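Alpha-fucosidase (Bifidobacterium bifidum, PDB 2EAC) probably hydrolyses alpha-L-fucosidic linkages, this chain being the family 95 glycoside hydrolase portion of a longer, probably membrane-bound protein and holding a fucose-like iminosugar. Local coordinates at residues T88-G93 with E486-G491; Q392-L397 with S417-N422; N396-W401 with A762-D767. All coordinates share one frame; numbering follows the deposited sequence.

Interaction 1. Residues T88-G93 with E486-G491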
loop_
_atom_site.group_PDB
_atom_site.type_symbol
_atom_site.label_atom_id
_atom_site.label_comp_id
_atom_site.label_asym_id
_atom_site.label_seq_id
_atom_site.Cartn_x
_atom_site.Cartn_y
_atom_site.Cartn_z
ATOM N N THR A 88 4.848 -30.496 -9.195
ATOM C CA THR A 88 5.623 -31.405 -8.355
ATOM C C THR A 88 7.020 -30.878 -8.053
ATOM O O THR A 88 7.838 -31.566 -7.365
ATOM C CB THR A 88 5.735 -32.802 -9.060
ATOM O OG1 THR A 88 6.397 -32.660 -10.327
ATOM C CG2 THR A 88 4.314 -33.362 -9.324
ATOM N N SER A 89 7.308 -29.676 -8.566
ATOM C CA SER A 89 8.644 -29.093 -8.470
ATOM C C SER A 89 8.665 -27.596 -8.072
ATOM O O SER A 89 9.664 -26.912 -8.270
ATOM C CB SER A 89 9.403 -29.305 -9.791
ATOM O OG SER A 89 8.778 -28.579 -10.840
ATOM N N TYR A 90 7.599 -27.102 -7.468
ATOM C CA TYR A 90 7.549 -25.684 -7.079
ATOM C C TYR A 90 8.787 -25.269 -6.250
ATOM O O TYR A 90 9.056 -25.855 -5.186
ATOM C CB TYR A 90 6.285 -25.403 -6.253
ATOM C CG TYR A 90 6.165 -23.929 -5.928
ATOM C CD1 TYR A 90 5.764 -23.002 -6.919
ATOM C CD2 TYR A 90 6.509 -23.446 -4.664
ATOM C CE1 TYR A 90 5.698 -21.624 -6.619
ATOM C CE2 TYR A 90 6.415 -22.063 -4.365
ATOM C CZ TYR A 90 6.003 -21.177 -5.353
ATOM O OH TYR A 90 5.908 -19.823 -5.056
ATOM N N ASN A 91 9.512 -24.244 -6.714
ATOM C CA ASN A 91 10.700 -23.760 -6.013
ATOM C C ASN A 91 10.722 -22.244 -6.103
ATOM O O ASN A 91 11.758 -21.674 -6.376
ATOM C CB ASN A 91 11.983 -24.358 -6.666
ATOM C CG ASN A 91 13.268 -24.095 -5.858
ATOM O OD1 ASN A 91 13.240 -23.957 -4.620
ATOM N ND2 ASN A 91 14.420 -24.033 -6.569
ATOM N N GLY A 92 9.579 -21.584 -5.894
ATOM C CA GLY A 92 9.554 -20.115 -5.821
ATOM C C GLY A 92 9.822 -19.392 -7.136
ATOM O O GLY A 92 10.044 -18.170 -7.165
ATOM N N GLY A 93 9.742 -20.137 -8.233
ATOM C CA GLY A 93 10.030 -19.634 -9.558
ATOM C C GLY A 93 11.506 -19.648 -9.922
ATOM O O GLY A 93 11.869 -19.237 -11.030
ATOM N N GLU A 486 7.385 -8.973 -8.956
ATOM C CA GLU A 486 6.175 -9.741 -8.786
ATOM C C GLU A 486 6.294 -10.789 -7.676
ATOM O O GLU A 486 7.088 -11.753 -7.775
ATOM C CB GLU A 486 5.763 -10.411 -10.099
ATOM C CG GLU A 486 5.537 -9.452 -11.291
ATOM C CD GLU A 486 4.902 -10.207 -12.502
ATOM O OE1 GLU A 486 5.141 -11.420 -12.633
ATOM O OE2 GLU A 486 4.180 -9.589 -13.323
ATOM N N ASN A 487 5.440 -10.625 -6.663
ATOM C CA ASN A 487 5.448 -11.471 -5.485
ATOM C C ASN A 487 4.041 -12.013 -5.215
ATOM O O ASN A 487 3.060 -11.488 -5.736
ATOM C CB ASN A 487 6.063 -10.689 -4.281
ATOM C CG ASN A 487 7.583 -10.697 -4.311
ATOM O OD1 ASN A 487 8.208 -11.651 -3.858
ATOM N ND2 ASN A 487 8.180 -9.676 -4.897
ATOM N N THR A 488 3.939 -13.079 -4.424
ATOM C CA THR A 488 2.678 -13.778 -4.219
ATOM C C THR A 488 2.527 -14.175 -2.757
ATOM O O THR A 488 3.325 -13.738 -1.900
ATOM C CB THR A 488 2.630 -15.064 -5.076
ATOM O OG1 THR A 488 3.592 -16.003 -4.577
ATOM C CG2 THR A 488 2.886 -14.769 -6.592
ATOM N N ALA A 489 1.518 -15.014 -2.468
ATOM C CA ALA A 489 1.358 -15.599 -1.139
ATOM C C ALA A 489 2.394 -16.686 -0.789
ATOM O O ALA A 489 2.493 -17.120 0.370
ATOM C CB ALA A 489 -0.077 -16.161 -0.985
ATOM N N TYR A 490 3.205 -17.094 -1.773
ATOM C CA TYR A 490 3.945 -18.341 -1.663
ATOM C C TYR A 490 5.442 -18.202 -1.939
ATOM O O TYR A 490 6.035 -19.122 -2.516
ATOM C CB TYR A 490 3.347 -19.395 -2.619
ATOM C CG TYR A 490 1.870 -19.677 -2.419
ATOM C CD1 TYR A 490 1.411 -20.290 -1.259
ATOM C CD2 TYR A 490 0.936 -19.323 -3.397
ATOM C CE1 TYR A 490 0.060 -20.540 -1.080
ATOM C CE2 TYR A 490 -0.400 -19.581 -3.241
ATOM C CZ TYR A 490 -0.849 -20.186 -2.068
ATOM O OH TYR A 490 -2.203 -20.435 -1.859
ATOM N N GLY A 491 6.056 -17.068 -1.564
ATOM C CA GLY A 491 7.533 -16.929 -1.646
ATOM C C GLY A 491 8.029 -17.011 -3.068
ATOM O O GLY A 491 9.054 -17.627 -3.361
HETATM O O HOH W 1 3.274 -18.240 -6.162
#
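Tyr90 reaches end-on into the turn around Tyr490, and its phenol tip makes the tight part of this small interface. Tyr90 OH donates to Tyr490 O over a short 2.6 Å. It comes from above the carbonyl plane, 48° out of it, while the carbonyl oxygen lies at the edge of the Tyr90 ring, close to the ring plane. Extension of the Tyr90 side chain away from its own backbone N (chi1 -176°) carries the hydroxyl across. Beside this bond, Tyr490 CB packs 3.6 Å from Tyr90 OH, and Gly92 CA lies 3.5 Å from Gly491 O. The second tyrosine ring turns away from the interface and its hydroxyl bonds to the carbonyl of Trp80.

The looser side is bridged by water. One molecule donates to Tyr90 OH at 3.3 Å and is hydrogen-bonded to Thr488 OG1 at 2.8 Å. Thr488 OG1 also accepts from Tyr490 N (3.0 Å), an ST turn within the loop that carries the acceptor carbonyl. Tyr90 itself remains partly exposed to solvent, whereas its partners are buried.

The contact joins the loop following strand 69-76, in the N-terminal family 65-type region, to the catalytic region. Tyr90 also touches Glu132 of helix 130-133, Thr488 O accepts from Tyr447 of helix 442-463, and strand 486-487 pairs with strand 419-420.

Interaction 2. Residues Q392-L397 with S417-N422. With CA (calcium ion), chain C; DFU ((2S,3R,4S,5R)-2-methylpiperidine-3,4,5-triol), chain E.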
loop_
_atom_site.group_PDB
_atom_site.type_symbol
_atom_site.label_atom_id
_atom_site.label_comp_id
_atom_site.label_asym_id
_atom_site.label_seq_id
_atom_site.Cartn_x
_atom_site.Cartn_y
_atom_site.Cartn_z
ATOM N N GLN A 392 -3.523 -12.201 7.588
ATOM C CA GLN A 392 -2.408 -13.080 7.228
ATOM C C GLN A 392 -1.490 -12.489 6.180
ATOM O O GLN A 392 -0.323 -12.889 6.106
ATOM C CB GLN A 392 -2.931 -14.421 6.747
ATOM C CG GLN A 392 -3.746 -15.096 7.850
ATOM C CD GLN A 392 -3.905 -16.535 7.590
ATOM O OE1 GLN A 392 -2.942 -17.302 7.738
ATOM N NE2 GLN A 392 -5.113 -16.941 7.197
ATOM N N LEU A 393 -2.022 -11.586 5.345
ATOM C CA LEU A 393 -1.267 -10.978 4.222
ATOM C C LEU A 393 -1.475 -9.476 4.167
ATOM O O LEU A 393 -2.523 -8.997 4.586
ATOM C CB LEU A 393 -1.682 -11.589 2.862
ATOM C CG LEU A 393 -1.328 -13.077 2.679
ATOM C CD1 LEU A 393 -2.099 -13.705 1.527
ATOM C CD2 LEU A 393 0.204 -13.285 2.522
ATOM N N PRO A 394 -0.499 -8.733 3.603
ATOM C CA PRO A 394 -0.729 -7.289 3.479
ATOM C C PRO A 394 -1.777 -7.014 2.371
ATOM O O PRO A 394 -2.231 -7.953 1.686
ATOM C CB PRO A 394 0.654 -6.713 3.065
ATOM C CG PRO A 394 1.444 -7.899 2.450
ATOM C CD PRO A 394 0.825 -9.182 3.088
ATOM N N SER A 395 -2.169 -5.754 2.225
ATOM C CA SER A 395 -2.995 -5.346 1.098
ATOM C C SER A 395 -2.286 -5.671 -0.246
ATOM O O SER A 395 -1.064 -5.499 -0.383
ATOM C CB SER A 395 -3.316 -3.856 1.245
ATOM O OG SER A 395 -2.110 -3.148 1.342
ATOM N N ASN A 396 -3.020 -6.246 -1.197
ATOM C CA ASN A 396 -2.435 -6.551 -2.504
ATOM C C ASN A 396 -2.819 -5.417 -3.481
ATOM O O ASN A 396 -3.266 -4.356 -3.028
ATOM C CB ASN A 396 -2.851 -7.978 -2.946
ATOM C CG ASN A 396 -4.386 -8.108 -3.167
ATOM O OD1 ASN A 396 -5.012 -7.213 -3.710
ATOM N ND2 ASN A 396 -4.967 -9.230 -2.760
ATOM N N LEU A 397 -2.693 -5.610 -4.796
ATOM C CA LEU A 397 -2.958 -4.510 -5.761
ATOM C C LEU A 397 -4.376 -3.964 -5.689
ATOM O O LEU A 397 -4.640 -2.835 -6.168
ATOM C CB LEU A 397 -2.708 -4.951 -7.199
ATOM C CG LEU A 397 -1.255 -5.077 -7.664
ATOM C CD1 LEU A 397 -1.199 -5.699 -9.069
ATOM C CD2 LEU A 397 -0.538 -3.683 -7.656
ATOM N N SER A 417 -3.606 -9.262 -9.343
ATOM C CA SER A 417 -3.949 -8.526 -8.097
ATOM C C SER A 417 -2.948 -8.908 -6.980
ATOM O O SER A 417 -3.320 -9.155 -5.833
ATOM C CB SER A 417 -5.396 -8.764 -7.691
ATOM O OG SER A 417 -5.720 -8.011 -6.541
ATOM N N ASP A 418 -1.675 -8.909 -7.361
ATOM C CA ASP A 418 -0.572 -9.504 -6.589
ATOM C C ASP A 418 0.102 -8.499 -5.637
ATOM O O ASP A 418 -0.479 -7.444 -5.319
ATOM C CB ASP A 418 0.426 -10.196 -7.554
ATOM C CG ASP A 418 1.272 -9.220 -8.393
ATOM O OD1 ASP A 418 1.100 -7.989 -8.274
ATOM O OD2 ASP A 418 2.153 -9.685 -9.180
ATOM N N PHE A 419 1.290 -8.852 -5.144
ATOM C CA PHE A 419 2.140 -7.954 -4.322
ATOM C C PHE A 419 3.269 -7.468 -5.218
ATOM O O PHE A 419 4.215 -8.225 -5.559
ATOM C CB PHE A 419 2.637 -8.658 -3.038
ATOM C CG PHE A 419 1.517 -9.325 -2.247
ATOM C CD1 PHE A 419 0.643 -8.561 -1.465
ATOM C CD2 PHE A 419 1.322 -10.703 -2.306
ATOM C CE1 PHE A 419 -0.392 -9.167 -0.755
ATOM C CE2 PHE A 419 0.296 -11.324 -1.597
ATOM C CZ PHE A 419 -0.582 -10.541 -0.817
ATOM N N HIS A 420 3.138 -6.213 -5.641
ATOM C CA HIS A 420 3.959 -5.673 -6.695
ATOM C C HIS A 420 4.920 -4.667 -6.070
ATOM O O HIS A 420 4.494 -3.594 -5.606
ATOM C CB HIS A 420 3.037 -4.996 -7.714
ATOM C CG HIS A 420 3.209 -5.494 -9.111
ATOM N ND1 HIS A 420 4.001 -4.844 -10.039
ATOM C CD2 HIS A 420 2.680 -6.572 -9.745
ATOM C CE1 HIS A 420 3.954 -5.505 -11.185
ATOM N NE2 HIS A 420 3.161 -6.552 -11.034
ATOM N N MET A 421 6.203 -5.016 -6.044
ATOM C CA MET A 421 7.136 -4.363 -5.140
ATOM C C MET A 421 8.091 -3.433 -5.877
ATOM O O MET A 421 9.194 -3.161 -5.378
ATOM C CB MET A 421 7.940 -5.392 -4.322
ATOM C CG MET A 421 7.154 -6.354 -3.468
ATOM S SD MET A 421 8.039 -6.762 -1.909
ATOM C CE MET A 421 9.636 -7.403 -2.437
ATOM N N ASN A 422 7.697 -2.942 -7.055
ATOM C CA ASN A 422 8.501 -1.899 -7.699
ATOM C C ASN A 422 7.838 -0.527 -7.660
ATOM O O ASN A 422 8.175 0.341 -8.488
ATOM C CB ASN A 422 8.997 -2.269 -9.123
ATOM C CG ASN A 422 7.888 -2.260 -10.165
ATOM O OD1 ASN A 422 6.705 -2.343 -9.823
ATOM N ND2 ASN A 422 8.271 -2.174 -11.454
HETATM CA CA CA C . -5.212 -8.653 3.821
HETATM C C1 DFU E . 3.938 -2.064 -12.976
HETATM C C2 DFU E . 3.528 -0.643 -13.357
HETATM C C3 DFU E . 2.069 -0.607 -13.832
HETATM C C4 DFU E . 1.134 -1.194 -12.772
HETATM C C5 DFU E . 1.568 -2.625 -12.400
HETATM C C6 DFU E . 0.689 -3.212 -11.294
HETATM O O4 DFU E . 1.187 -0.381 -11.578
HETATM O O3 DFU E . 1.697 0.744 -14.124
HETATM O O2 DFU E . 4.442 -0.108 -14.337
HETATM N N5 DFU E . 2.967 -2.600 -12.024
#
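Phe419 has CG anti to its carbonyl carbon (chi1 -51°), which turns the ring so that its edge faces the carbonyls of Pro394 and Ser395; Asn396 has CG between backbone N and carbonyl carbon (chi1 64°), which brings its amide over to Ser417. The rim of the Phe419 ring meets the two carbonyl oxygens near its plane: Pro394 O lies 3.3 Å from Phe419 CE1, with Ser395 O next to it. Pro394 CG touches the same ring carbon, the two side chains crossing at about a right angle, and Leu393 CB and Asn396 CB fill in obliquely.

Two polar links join the segments. Leu397 N donates to Asp418 O at 2.9 Å, in the carbonyl plane but with a bent N-H...O angle of 132°. Ser417 OG gives Asn396 OD1 a weak bond of 3.0 Å; that amide oxygen has a stronger partner in Gln398. Leu397 runs alongside Asp418, its CD1 3.3 Å from Asp418 OD1, while its CD2 packs 3.8 Å from His420 CB.

Two sites flank this buried packing. Leu393 O binds a calcium ion at 2.8 Å, with Glu77, Ser386 and Gly57 as the other protein ligands. At the far end, the iminosugar methyl C6 sits over one face of the His420 ring.

Tyr447 of helix 442-463 packs against Leu393, Pro394 and the Phe419 ring, Asn428 of helix 424-428 bonds to Ser395 OG and Asn396 O, and strand 419-420 pairs antiparallel with 486-487.

Interaction 3. Residues N396-W401 with A762-D767. With DFU ((2S,3R,4S,5R)-2-methylpiperidine-3,4,5-triol), chain E.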
loop_
_atom_site.group_PDB
_atom_site.type_symbol
_atom_site.label_atom_id
_atom_site.label_comp_id
_atom_site.label_asym_id
_atom_site.label_seq_id
_atom_site.Cartn_x
_atom_site.Cartn_y
_atom_site.Cartn_z
ATOM N N ASN A 396 -3.020 -6.246 -1.197
ATOM C CA ASN A 396 -2.435 -6.551 -2.504
ATOM C C ASN A 396 -2.819 -5.417 -3.481
ATOM O O ASN A 396 -3.266 -4.356 -3.028
ATOM C CB ASN A 396 -2.851 -7.978 -2.946
ATOM C CG ASN A 396 -4.386 -8.108 -3.167
ATOM O OD1 ASN A 396 -5.012 -7.213 -3.710
ATOM N ND2 ASN A 396 -4.967 -9.230 -2.760
ATOM N N LEU A 397 -2.693 -5.610 -4.796
ATOM C CA LEU A 397 -2.958 -4.510 -5.761
ATOM C C LEU A 397 -4.376 -3.964 -5.689
ATOM O O LEU A 397 -4.640 -2.835 -6.168
ATOM C CB LEU A 397 -2.708 -4.951 -7.199
ATOM C CG LEU A 397 -1.255 -5.077 -7.664
ATOM C CD1 LEU A 397 -1.199 -5.699 -9.069
ATOM C CD2 LEU A 397 -0.538 -3.683 -7.656
ATOM N N GLN A 398 -5.280 -4.769 -5.119
ATOM C CA GLN A 398 -6.701 -4.409 -5.011
ATOM C C GLN A 398 -7.201 -4.398 -3.567
ATOM O O GLN A 398 -8.420 -4.381 -3.315
ATOM C CB GLN A 398 -7.526 -5.343 -5.904
ATOM C CG GLN A 398 -7.268 -5.075 -7.423
ATOM C CD GLN A 398 -8.108 -5.966 -8.336
ATOM O OE1 GLN A 398 -9.212 -6.421 -7.957
ATOM N NE2 GLN A 398 -7.606 -6.209 -9.548
ATOM N N GLY A 399 -6.262 -4.342 -2.619
ATOM C CA GLY A 399 -6.571 -4.414 -1.183
ATOM C C GLY A 399 -6.847 -5.838 -0.796
ATOM O O GLY A 399 -5.916 -6.647 -0.615
ATOM N N ILE A 400 -8.128 -6.138 -0.675
ATOM C CA ILE A 400 -8.655 -7.512 -0.624
ATOM C C ILE A 400 -9.833 -7.697 -1.591
ATOM O O ILE A 400 -10.399 -8.788 -1.634
ATOM C CB ILE A 400 -9.090 -7.985 0.806
ATOM C CG1 ILE A 400 -10.148 -7.048 1.412
ATOM C CG2 ILE A 400 -7.856 -8.204 1.748
ATOM C CD1 ILE A 400 -10.844 -7.648 2.658
ATOM N N TRP A 401 -10.153 -6.674 -2.391
ATOM C CA TRP A 401 -11.393 -6.678 -3.181
ATOM C C TRP A 401 -11.197 -6.970 -4.675
ATOM O O TRP A 401 -10.469 -6.289 -5.365
ATOM C CB TRP A 401 -12.199 -5.373 -2.976
ATOM C CG TRP A 401 -12.489 -5.079 -1.510
ATOM C CD1 TRP A 401 -13.541 -5.558 -0.762
ATOM C CD2 TRP A 401 -11.705 -4.271 -0.618
ATOM N NE1 TRP A 401 -13.477 -5.080 0.515
ATOM C CE2 TRP A 401 -12.356 -4.294 0.642
ATOM C CE3 TRP A 401 -10.526 -3.501 -0.769
ATOM C CZ2 TRP A 401 -11.863 -3.592 1.764
ATOM C CZ3 TRP A 401 -10.036 -2.786 0.346
ATOM C CH2 TRP A 401 -10.711 -2.843 1.595
ATOM N N ALA A 762 -6.154 2.920 -15.734
ATOM C CA ALA A 762 -7.131 1.875 -15.437
ATOM C C ALA A 762 -6.536 0.466 -15.637
ATOM O O ALA A 762 -5.505 0.300 -16.322
ATOM C CB ALA A 762 -8.392 2.060 -16.357
ATOM N N PRO A 763 -7.165 -0.562 -15.044
ATOM C CA PRO A 763 -8.385 -0.618 -14.225
ATOM C C PRO A 763 -8.166 -0.198 -12.748
ATOM O O PRO A 763 -7.135 0.394 -12.410
ATOM C CB PRO A 763 -8.765 -2.103 -14.307
ATOM C CG PRO A 763 -7.431 -2.817 -14.375
ATOM C CD PRO A 763 -6.570 -1.901 -15.243
ATOM N N PHE A 764 -9.155 -0.481 -11.894
ATOM C CA PHE A 764 -9.059 -0.285 -10.440
ATOM C C PHE A 764 -7.751 -0.833 -9.928
ATOM O O PHE A 764 -7.448 -2.009 -10.142
ATOM C CB PHE A 764 -10.220 -1.012 -9.735
ATOM C CG PHE A 764 -9.987 -1.274 -8.242
ATOM C CD1 PHE A 764 -9.515 -0.272 -7.381
ATOM C CD2 PHE A 764 -10.302 -2.531 -7.688
ATOM C CE1 PHE A 764 -9.329 -0.524 -5.985
ATOM C CE2 PHE A 764 -10.105 -2.801 -6.281
ATOM C CZ PHE A 764 -9.633 -1.774 -5.437
ATOM N N GLN A 765 -6.988 0.046 -9.275
ATOM C CA GLN A 765 -5.775 -0.295 -8.565
ATOM C C GLN A 765 -5.815 0.519 -7.298
ATOM O O GLN A 765 -5.978 1.737 -7.354
ATOM C CB GLN A 765 -4.542 0.115 -9.382
ATOM C CG GLN A 765 -4.308 -0.771 -10.624
ATOM C CD GLN A 765 -3.874 -2.170 -10.234
ATOM O OE1 GLN A 765 -4.686 -3.126 -10.195
ATOM N NE2 GLN A 765 -2.602 -2.299 -9.903
ATOM N N ILE A 766 -5.692 -0.139 -6.154
ATOM C CA ILE A 766 -5.855 0.557 -4.867
ATOM C C ILE A 766 -4.655 1.435 -4.490
ATOM O O ILE A 766 -4.769 2.340 -3.659
ATOM C CB ILE A 766 -6.181 -0.456 -3.757
ATOM C CG1 ILE A 766 -7.022 0.188 -2.609
ATOM C CG2 ILE A 766 -4.910 -1.229 -3.314
ATOM C CD1 ILE A 766 -7.551 -0.811 -1.587
ATOM N N ASP A 767 -3.483 1.147 -5.068
ATOM C CA ASP A 767 -2.288 1.927 -4.751
ATOM C C ASP A 767 -2.586 3.432 -4.658
ATOM O O ASP A 767 -2.207 4.067 -3.675
ATOM C CB ASP A 767 -1.128 1.663 -5.737
ATOM C CG ASP A 767 -1.586 1.535 -7.206
ATOM O OD1 ASP A 767 -2.575 2.205 -7.633
ATOM O OD2 ASP A 767 -0.914 0.749 -7.928
HETATM C C1 DFU E . 3.938 -2.064 -12.976
HETATM C C2 DFU E . 3.528 -0.643 -13.357
HETATM C C3 DFU E . 2.069 -0.607 -13.832
HETATM C C4 DFU E . 1.134 -1.194 -12.772
HETATM C C5 DFU E . 1.568 -2.625 -12.400
HETATM C C6 DFU E . 0.689 -3.212 -11.294
HETATM O O4 DFU E . 1.187 -0.381 -11.578
HETATM O O3 DFU E . 1.697 0.744 -14.124
HETATM O O2 DFU E . 4.442 -0.108 -14.337
HETATM N N5 DFU E . 2.967 -2.600 -12.024
#
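A single backbone hydrogen bond ties these loops together: Ile766 N donates to Leu397 O at 2.9 Å, nearly straight at 166° and tilted 19° from the carbonyl plane. The acceptor sits within a type I beta turn from Asn396 to Gly399. An Asx turn is superposed on it, Gln398 N bonding in plane to Asn396 OD1 at 2.8 Å.

Van der Waals packing does the rest. Ile766 packs against the turn: CG2 lies 3.5 Å from Gly399 N, and CG1, anti to the backbone N (chi1 -152°), carries CD1 to the rim of the Trp401 indole, 3.7 Å from CZ3. The Phe764 ring crosses the Gln398 side chain obliquely; CE2 meets Gln398 CB at 3.6 Å and, at the ring edge, Trp401 O at a like distance. The Gln765 side chain bends back across Leu397, its amide end against the leucine methyls.

Toward the ligand, Leu397 CD1 lies 3.8 Å from the iminosugar C6. Asp767 OD2 is hydrogen-bonded to Asn424, itself a ligand partner. The two loops thus line the pocket on the methyl side of the fucose analogue, through Leu397 and Gln765, consistent with the loop-built active site of the (alpha/alpha)6 barrel in family 95 enzymes.

Overall arrangement
The three contacts form a chain leading from where the family 65-type N-terminal region meets the catalytic region to the iminosugar. Interactions 1 and 2, centres 14 Å apart, meet through the two-stranded sheet: Asn487 N lies 2.9 Å from Phe419 O, a probable hydrogen bond. Interactions 2 and 3, centres 9 Å apart, share Asn396 and Leu397, so one loop is gripped from two directions, and Ser417 OG packs 3.3 Å from Gln398 CB. Both of these touch the bound ligand. Interaction 1 stays farther from the iminosugar and does not touch interaction 3. The calcium site at Leu393 lies on the same loop that lines the pocket.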